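Long-range contacts in Isomerase/lactonizing enzyme (Agrobacterium fabrum str. C58, PDB 2NQL), which belongs to the mandelate racemase/muconate lactonizing enzyme family of the enolase superfamily and holds a sodium ion in its barrel domain: residues W66-G71 and G321-A326; Q287-H292 and I313-V318. One frame throughout, in Å; residues are numbered along the deposited sequence.

Overall arrangement
Interaction 1 joins the two domains of the enolase-superfamily fold: strand 64-70, at one edge of the N-terminal antiparallel sheet, meets the start of helix 322-331 of the barrel domain. Interaction 2 lies wholly within the barrel, where the chain leaving strand 285-286 runs beside the chain leaving the parallel neighbouring strand 311-312. Along the sequence, interaction 2 is nested between the two halves of interaction 1. Their centres are about 10 Å apart, and they touch directly: Thr69 OG1 is 2.6 Å from Gly291 O, a probable hydrogen bond, and Tyr70 stacks on His292. The N-terminal domain thereby reaches barrel loops close to the sodium ion.

Interaction 1 (W66-G71 and G321-A326)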
ATOM      1  N   TRP A  66     -22.326  10.603   0.816  1.00 16.36           N
ATOM      2  CA  TRP A  66     -21.385  10.486  -0.296  1.00 16.65           C
ATOM      3  C   TRP A  66     -19.943  10.522   0.180  1.00 17.44           C
ATOM      4  O   TRP A  66     -19.577  11.296   1.094  1.00 16.05           O
ATOM      5  CB  TRP A  66     -21.601  11.614  -1.327  1.00 19.42           C
ATOM      6  CG  TRP A  66     -22.834  11.427  -2.188  1.00 18.87           C
ATOM      7  CD1 TRP A  66     -24.104  11.894  -1.933  1.00 14.66           C
ATOM      8  CD2 TRP A  66     -22.896  10.777  -3.460  1.00 17.69           C
ATOM      9  NE1 TRP A  66     -24.941  11.563  -2.961  1.00 19.92           N
ATOM     10  CE2 TRP A  66     -24.235  10.865  -3.907  1.00 20.53           C
ATOM     11  CE3 TRP A  66     -21.952  10.097  -4.260  1.00 13.47           C
ATOM     12  CZ2 TRP A  66     -24.651  10.337  -5.137  1.00 19.41           C
ATOM     13  CZ3 TRP A  66     -22.376   9.561  -5.487  1.00 15.80           C
ATOM     14  CH2 TRP A  66     -23.702   9.682  -5.906  1.00 16.95           C
ATOM     15  N   GLY A  67     -19.110   9.687  -0.452  1.00 16.13           N
ATOM     16  CA  GLY A  67     -17.682   9.729  -0.227  1.00 13.65           C
ATOM     17  C   GLY A  67     -16.972   9.715  -1.576  1.00 11.94           C
ATOM     18  O   GLY A  67     -17.605   9.513  -2.613  1.00 14.73           O
ATOM     19  N   GLU A  68     -15.656   9.893  -1.546  1.00 14.23           N
ATOM     20  CA  GLU A  68     -14.870   9.974  -2.781  1.00 15.91           C
ATOM     21  C   GLU A  68     -13.412   9.639  -2.488  1.00 13.96           C
ATOM     22  O   GLU A  68     -12.920   9.894  -1.389  1.00 15.80           O
ATOM     23  CB  GLU A  68     -14.990  11.398  -3.372  1.00 14.97           C
ATOM     24  CG  GLU A  68     -14.456  11.562  -4.826  1.00 12.60           C
ATOM     25  CD  GLU A  68     -14.378  13.028  -5.279  1.00 20.45           C
ATOM     26  OE1 GLU A  68     -14.510  13.941  -4.433  1.00 19.20           O
ATOM     27  OE2 GLU A  68     -14.126  13.251  -6.485  1.00 18.44           O
ATOM     28  N   THR A  69     -12.720   9.069  -3.474  1.00 12.95           N
ATOM     29  CA  THR A  69     -11.288   8.856  -3.368  1.00 15.74           C
ATOM     30  C   THR A  69     -10.696   8.974  -4.779  1.00 13.87           C
ATOM     31  O   THR A  69     -11.418   9.261  -5.729  1.00 15.77           O
ATOM     32  CB  THR A  69     -10.962   7.456  -2.723  1.00 13.69           C
ATOM     33  OG1 THR A  69      -9.560   7.327  -2.502  1.00 15.64           O
ATOM     34  CG2 THR A  69     -11.502   6.281  -3.570  1.00 16.47           C
ATOM     35  N   TYR A  70      -9.397   8.747  -4.880  1.00 11.98           N
ATOM     36  CA  TYR A  70      -8.680   8.784  -6.146  1.00 14.86           C
ATOM     37  C   TYR A  70      -9.278   7.784  -7.104  1.00 19.42           C
ATOM     38  O   TYR A  70      -9.615   6.658  -6.734  1.00 16.15           O
ATOM     39  CB  TYR A  70      -7.205   8.467  -5.933  1.00 17.06           C
ATOM     40  CG  TYR A  70      -6.380   9.680  -5.566  1.00 15.22           C
ATOM     41  CD1 TYR A  70      -6.643  10.410  -4.399  1.00 18.20           C
ATOM     42  CD2 TYR A  70      -5.337  10.111  -6.396  1.00 19.43           C
ATOM     43  CE1 TYR A  70      -5.873  11.536  -4.063  1.00 18.83           C
ATOM     44  CE2 TYR A  70      -4.558  11.234  -6.057  1.00 16.73           C
ATOM     45  CZ  TYR A  70      -4.843  11.934  -4.893  1.00 20.37           C
ATOM     46  OH  TYR A  70      -4.078  13.033  -4.539  1.00 21.29           O
ATOM     47  N   GLY A  71      -9.436   8.225  -8.337  1.00 15.28           N
ATOM     48  CA  GLY A  71      -9.834   7.341  -9.412  1.00 15.59           C
ATOM     49  C   GLY A  71      -9.069   7.588 -10.693  1.00 15.44           C
ATOM     50  O   GLY A  71      -9.429   7.010 -11.705  1.00 15.49           O
ATOM     51  N   GLY A 321     -15.060  17.322  -5.612  1.00 17.85           N
ATOM     52  CA  GLY A 321     -15.332  18.270  -4.543  1.00 18.30           C
ATOM     53  C   GLY A 321     -15.805  17.576  -3.268  1.00 16.89           C
ATOM     54  O   GLY A 321     -15.887  18.215  -2.231  1.00 16.78           O
ATOM     55  N   ILE A 322     -16.126  16.271  -3.348  1.00 16.59           N
ATOM     56  CA  ILE A 322     -16.645  15.520  -2.174  1.00 15.29           C
ATOM     57  C   ILE A 322     -15.545  15.299  -1.111  1.00 20.87           C
ATOM     58  O   ILE A 322     -15.712  15.669   0.070  1.00 15.76           O
ATOM     59  CB  ILE A 322     -17.318  14.158  -2.609  1.00 15.21           C
ATOM     60  CG1 ILE A 322     -18.526  14.357  -3.563  1.00 19.86           C
ATOM     61  CG2 ILE A 322     -17.643  13.250  -1.396  1.00 15.79           C
ATOM     62  CD1 ILE A 322     -19.659  15.193  -3.029  1.00 23.43           C
ATOM     63  N   PHE A 323     -14.420  14.695  -1.508  1.00 16.30           N
ATOM     64  CA  PHE A 323     -13.295  14.639  -0.583  1.00 16.09           C
ATOM     65  C   PHE A 323     -12.664  15.981  -0.217  1.00 18.21           C
ATOM     66  O   PHE A 323     -12.130  16.122   0.872  1.00 16.58           O
ATOM     67  CB  PHE A 323     -12.272  13.521  -0.866  1.00 13.92           C
ATOM     68  CG  PHE A 323     -11.480  13.673  -2.161  1.00 17.11           C
ATOM     69  CD1 PHE A 323     -10.538  14.693  -2.335  1.00 19.67           C
ATOM     70  CD2 PHE A 323     -11.610  12.720  -3.162  1.00 16.75           C
ATOM     71  CE1 PHE A 323      -9.774  14.778  -3.529  1.00 21.15           C
ATOM     72  CE2 PHE A 323     -10.872  12.791  -4.359  1.00 16.08           C
ATOM     73  CZ  PHE A 323      -9.946  13.818  -4.537  1.00 19.70           C
ATOM     74  N   LEU A 324     -12.768  16.971  -1.099  1.00 15.76           N
ATOM     75  CA  LEU A 324     -12.306  18.304  -0.702  1.00 19.01           C
ATOM     76  C   LEU A 324     -13.186  18.866   0.435  1.00 14.47           C
ATOM     77  O   LEU A 324     -12.668  19.399   1.406  1.00 16.54           O
ATOM     78  CB  LEU A 324     -12.287  19.268  -1.889  1.00 17.55           C
ATOM     79  CG  LEU A 324     -11.838  20.692  -1.520  1.00 17.22           C
ATOM     80  CD1 LEU A 324     -10.434  20.708  -0.949  1.00 19.44           C
ATOM     81  CD2 LEU A 324     -11.946  21.582  -2.765  1.00 20.04           C
ATOM     82  N   ALA A 325     -14.501  18.738   0.305  1.00 17.95           N
ATOM     83  CA  ALA A 325     -15.405  19.188   1.351  1.00 16.40           C
ATOM     84  C   ALA A 325     -15.114  18.476   2.668  1.00 23.10           C
ATOM     85  O   ALA A 325     -15.051  19.117   3.715  1.00 16.95           O
ATOM     86  CB  ALA A 325     -16.832  18.989   0.951  1.00 17.03           C
ATOM     87  N   ALA A 326     -14.896  17.159   2.596  1.00 18.23           N
ATOM     88  CA  ALA A 326     -14.396  16.392   3.753  1.00 14.43           C
ATOM     89  C   ALA A 326     -13.109  16.958   4.340  1.00 16.50           C
ATOM     90  O   ALA A 326     -13.013  17.104   5.565  1.00 18.20           O
ATOM     91  CB  ALA A 326     -14.244  14.910   3.379  1.00 19.60           C
TER
HETATM   92  O   HOH W   1     -12.902  16.290  -4.043  1.00 16.29           O
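Strand 66-70 passes helix 322-326 almost at right angles, the axes 104° apart and 7.3 Å at closest approach, with Glu68 set against Phe323. Glu68 carries the contact: its CG stands anti to the backbone N and the extended chain delivers OE1 to the first turn of the helix. There OE1 accepts a nearly straight bond from Phe323 N (3.0 Å, 164°) on the anti lone pair and a weak, strongly bent one from Ile322 N. Water 1 donates to OE1 and accepts from Gly321 N and Leu324 N, so a carboxylate oxygen and a water together engage the amides at the helix start, whose dipole would probably favour a charged Glu68. The carboxylate lies obliquely to the Phe323 ring, planes 39° apart, with Glu68 CG 3.5 Å from Phe323 CD2. Water 1 sits above one ring face, displaced toward the rim, while Thr69 O approaches the ring edge. On the other flank, Ile322 CG2 packs 3.6 Å from Gly67 C. Ser52 and Ala320 N bind Glu68 OE2; Leu54 of strand 50-59 and Pro377 of strand 376-377 pack on Ile322, and Ile128 of helix 117-138 on Phe323.

Interaction 2 (Q287-H292 and I313-V318); sequences QPEMGH and IPHATV
Glu289 and His315 are joined by a short hydrogen bond, His315 ND1 to Glu289 OE1 at 2.5 Å, with an N-H...O angle of 147°. OE1 offers its anti lone pair and is tilted a little out of the imidazole plane at the ring edge; carboxylate and ring stand nearly perpendicular, their planes 80° apart. The bend of Glu289 at chi2 (47°) turns the carboxylate so that its two oxygens serve different segments: while OE1 meets the histidine, OE2 accepts from Gly291 N at 2.8 Å, capping the short, weakly bonded helix that begins after Glu289. This double attachment limits rotation of the carboxylate. While ND1 donates here, the ring's NE2 is hydrogen-bonded to a glycerol molecule, probably from the crystallisation liquor. The backbone adds a second direct bond, His315 N to Pro288 O at 2.9 Å. Beside it, water 3 accepts from Met290 N and donates to His315 O, with a weaker link to Pro288 O.

Both segments follow parallel strands, 285-286 and 311-312, which with helix 295-308 between them form one beta-alpha-beta unit of the TIM-type barrel, at the end where the sodium ion is bound. The His315 side chain comes within about 3 Å of that ion and packs on Glu266, which together with Glu240 marks the metal site; Glu240 also accepts from Gln287 NE2.

Nearer the strands, Gln287 CA makes a CA-H...O contact with Ile313 O at 3.3 Å, and water 2 donates to that carbonyl while accepting weakly from Gln287 NE2. Pro288 CG meets Pro314 CG at 4.3 Å, and Phe298 of helix 295-308 touches both prolines. Toward the other end, the methyl CG2 of Thr317 lies 3.7 Å from Glu289 OE1, the two side chains crossing at about a right angle, and Phe323 and Tyr70 pack against both.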
ATOM      1  N   GLN A 287       1.048  17.616   5.239  1.00 20.21           N
ATOM      2  CA  GLN A 287       0.199  17.993   4.101  1.00 19.29           C
ATOM      3  C   GLN A 287      -0.751  16.872   3.707  1.00 18.81           C
ATOM      4  O   GLN A 287      -0.674  16.399   2.554  1.00 20.94           O
ATOM      5  CB  GLN A 287       1.064  18.375   2.886  1.00 21.10           C
ATOM      6  CG  GLN A 287       2.040  19.533   3.152  1.00 23.36           C
ATOM      7  CD  GLN A 287       3.001  19.731   2.020  1.00 26.09           C
ATOM      8  OE1 GLN A 287       3.767  18.836   1.685  1.00 26.22           O
ATOM      9  NE2 GLN A 287       2.939  20.899   1.382  1.00 23.66           N
ATOM     10  N   PRO A 288      -1.648  16.459   4.634  1.00 20.28           N
ATOM     11  CA  PRO A 288      -2.482  15.306   4.334  1.00 22.24           C
ATOM     12  C   PRO A 288      -3.406  15.552   3.134  1.00 19.74           C
ATOM     13  O   PRO A 288      -3.867  16.673   2.909  1.00 18.27           O
ATOM     14  CB  PRO A 288      -3.308  15.123   5.615  1.00 19.08           C
ATOM     15  CG  PRO A 288      -3.304  16.464   6.291  1.00 21.12           C
ATOM     16  CD  PRO A 288      -1.947  17.003   5.979  1.00 16.18           C
ATOM     17  N   GLU A 289      -3.640  14.493   2.375  1.00 16.99           N
ATOM     18  CA  GLU A 289      -4.601  14.480   1.308  1.00 17.47           C
ATOM     19  C   GLU A 289      -5.815  13.637   1.677  1.00 23.62           C
ATOM     20  O   GLU A 289      -5.740  12.398   1.775  1.00 15.95           O
ATOM     21  CB  GLU A 289      -3.934  13.987   0.011  1.00 15.16           C
ATOM     22  CG  GLU A 289      -4.920  13.748  -1.185  1.00 17.37           C
ATOM     23  CD  GLU A 289      -5.908  14.903  -1.389  1.00 17.99           C
ATOM     24  OE1 GLU A 289      -5.456  16.034  -1.694  1.00 21.40           O
ATOM     25  OE2 GLU A 289      -7.143  14.682  -1.248  1.00 18.36           O
ATOM     26  N   MET A 290      -6.945  14.319   1.867  1.00 18.07           N
ATOM     27  CA  MET A 290      -8.154  13.671   2.371  1.00 14.77           C
ATOM     28  C   MET A 290      -8.618  12.521   1.454  1.00 18.88           C
ATOM     29  O   MET A 290      -9.131  11.507   1.943  1.00 19.11           O
ATOM     30  CB  MET A 290      -9.279  14.705   2.480  1.00 16.90           C
ATOM     31  CG  MET A 290     -10.628  14.131   2.851  1.00 16.35           C
ATOM     32  SD  MET A 290     -10.676  13.225   4.426  1.00 19.24           S
ATOM     33  CE  MET A 290     -10.499  14.558   5.601  1.00 15.24           C
ATOM     34  N   GLY A 291      -8.441  12.670   0.136  1.00 19.17           N
ATOM     35  CA  GLY A 291      -8.888  11.642  -0.811  1.00 22.13           C
ATOM     36  C   GLY A 291      -8.163  10.304  -0.664  1.00 19.37           C
ATOM     37  O   GLY A 291      -8.704   9.259  -1.035  1.00 22.43           O
ATOM     38  N   HIS A 292      -6.947  10.351  -0.122  1.00 19.71           N
ATOM     39  CA  HIS A 292      -6.153   9.150   0.181  1.00 17.92           C
ATOM     40  C   HIS A 292      -6.459   8.607   1.590  1.00 20.45           C
ATOM     41  O   HIS A 292      -6.153   7.447   1.873  1.00 21.45           O
ATOM     42  CB  HIS A 292      -4.625   9.430   0.119  1.00 17.67           C
ATOM     43  CG  HIS A 292      -4.062   9.483  -1.265  1.00 18.66           C
ATOM     44  ND1 HIS A 292      -4.436   8.604  -2.264  1.00 15.44           N
ATOM     45  CD2 HIS A 292      -3.123  10.295  -1.807  1.00 17.57           C
ATOM     46  CE1 HIS A 292      -3.753   8.880  -3.363  1.00 20.71           C
ATOM     47  NE2 HIS A 292      -2.958   9.906  -3.115  1.00 16.77           N
ATOM     48  N   ILE A 313      -1.028  21.835   6.804  1.00 18.76           N
ATOM     49  CA  ILE A 313      -1.457  22.555   5.595  1.00 18.29           C
ATOM     50  C   ILE A 313      -1.847  21.514   4.531  1.00 16.16           C
ATOM     51  O   ILE A 313      -0.985  21.067   3.764  1.00 20.59           O
ATOM     52  CB  ILE A 313      -0.353  23.528   5.083  1.00 21.95           C
ATOM     53  CG1 ILE A 313       0.116  24.472   6.209  1.00 24.80           C
ATOM     54  CG2 ILE A 313      -0.850  24.345   3.892  1.00 22.47           C
ATOM     55  CD1 ILE A 313       1.282  25.341   5.841  1.00 26.91           C
ATOM     56  N   PRO A 314      -3.121  21.071   4.545  1.00 20.73           N
ATOM     57  CA  PRO A 314      -3.570  19.986   3.683  1.00 20.86           C
ATOM     58  C   PRO A 314      -3.443  20.242   2.191  1.00 22.44           C
ATOM     59  O   PRO A 314      -3.485  21.395   1.714  1.00 21.64           O
ATOM     60  CB  PRO A 314      -5.028  19.788   4.086  1.00 20.88           C
ATOM     61  CG  PRO A 314      -5.092  20.276   5.501  1.00 20.28           C
ATOM     62  CD  PRO A 314      -4.208  21.500   5.437  1.00 22.32           C
ATOM     63  N   HIS A 315      -3.266  19.129   1.492  1.00 21.61           N
ATOM     64  CA  HIS A 315      -3.152  19.034   0.052  1.00 19.00           C
ATOM     65  C   HIS A 315      -4.537  19.151  -0.596  1.00 17.98           C
ATOM     66  O   HIS A 315      -5.587  18.959   0.058  1.00 19.78           O
ATOM     67  CB  HIS A 315      -2.531  17.644  -0.204  1.00 17.99           C
ATOM     68  CG  HIS A 315      -2.267  17.310  -1.643  1.00 20.02           C
ATOM     69  ND1 HIS A 315      -3.047  16.423  -2.351  1.00 20.96           N
ATOM     70  CD2 HIS A 315      -1.274  17.683  -2.480  1.00 29.68           C
ATOM     71  CE1 HIS A 315      -2.555  16.277  -3.568  1.00 19.45           C
ATOM     72  NE2 HIS A 315      -1.471  17.024  -3.669  1.00 25.49           N
ATOM     73  N   ALA A 316      -4.532  19.456  -1.890  1.00 17.39           N
ATOM     74  CA  ALA A 316      -5.733  19.409  -2.721  1.00 19.91           C
ATOM     75  C   ALA A 316      -5.373  18.909  -4.116  1.00 17.77           C
ATOM     76  O   ALA A 316      -4.210  19.028  -4.566  1.00 21.61           O
ATOM     77  CB  ALA A 316      -6.398  20.814  -2.798  1.00 19.84           C
ATOM     78  N   THR A 317      -6.364  18.367  -4.807  1.00 19.47           N
ATOM     79  CA  THR A 317      -6.119  17.626  -6.022  1.00 19.57           C
ATOM     80  C   THR A 317      -7.352  17.529  -6.919  1.00 20.53           C
ATOM     81  O   THR A 317      -8.425  18.015  -6.571  1.00 21.38           O
ATOM     82  CB  THR A 317      -5.536  16.217  -5.699  1.00 22.71           C
ATOM     83  OG1 THR A 317      -5.036  15.639  -6.908  1.00 27.62           O
ATOM     84  CG2 THR A 317      -6.576  15.309  -5.096  1.00 18.29           C
ATOM     85  N   VAL A 318      -7.179  16.905  -8.083  1.00 20.58           N
ATOM     86  CA  VAL A 318      -8.261  16.560  -8.990  1.00 21.31           C
ATOM     87  C   VAL A 318      -9.312  15.732  -8.247  1.00 19.58           C
ATOM     88  O   VAL A 318      -9.000  14.729  -7.614  1.00 23.66           O
ATOM     89  CB  VAL A 318      -7.688  15.742 -10.186  1.00 23.01           C
ATOM     90  CG1 VAL A 318      -8.782  15.011 -10.964  1.00 28.15           C
ATOM     91  CG2 VAL A 318      -6.853  16.671 -11.105  1.00 22.46           C
TER
HETATM   92  O   HOH W   2       0.010  21.745   1.319  1.00 24.73           O
HETATM   93  O   HOH W   3      -7.001  17.107   1.618  1.00 18.09           O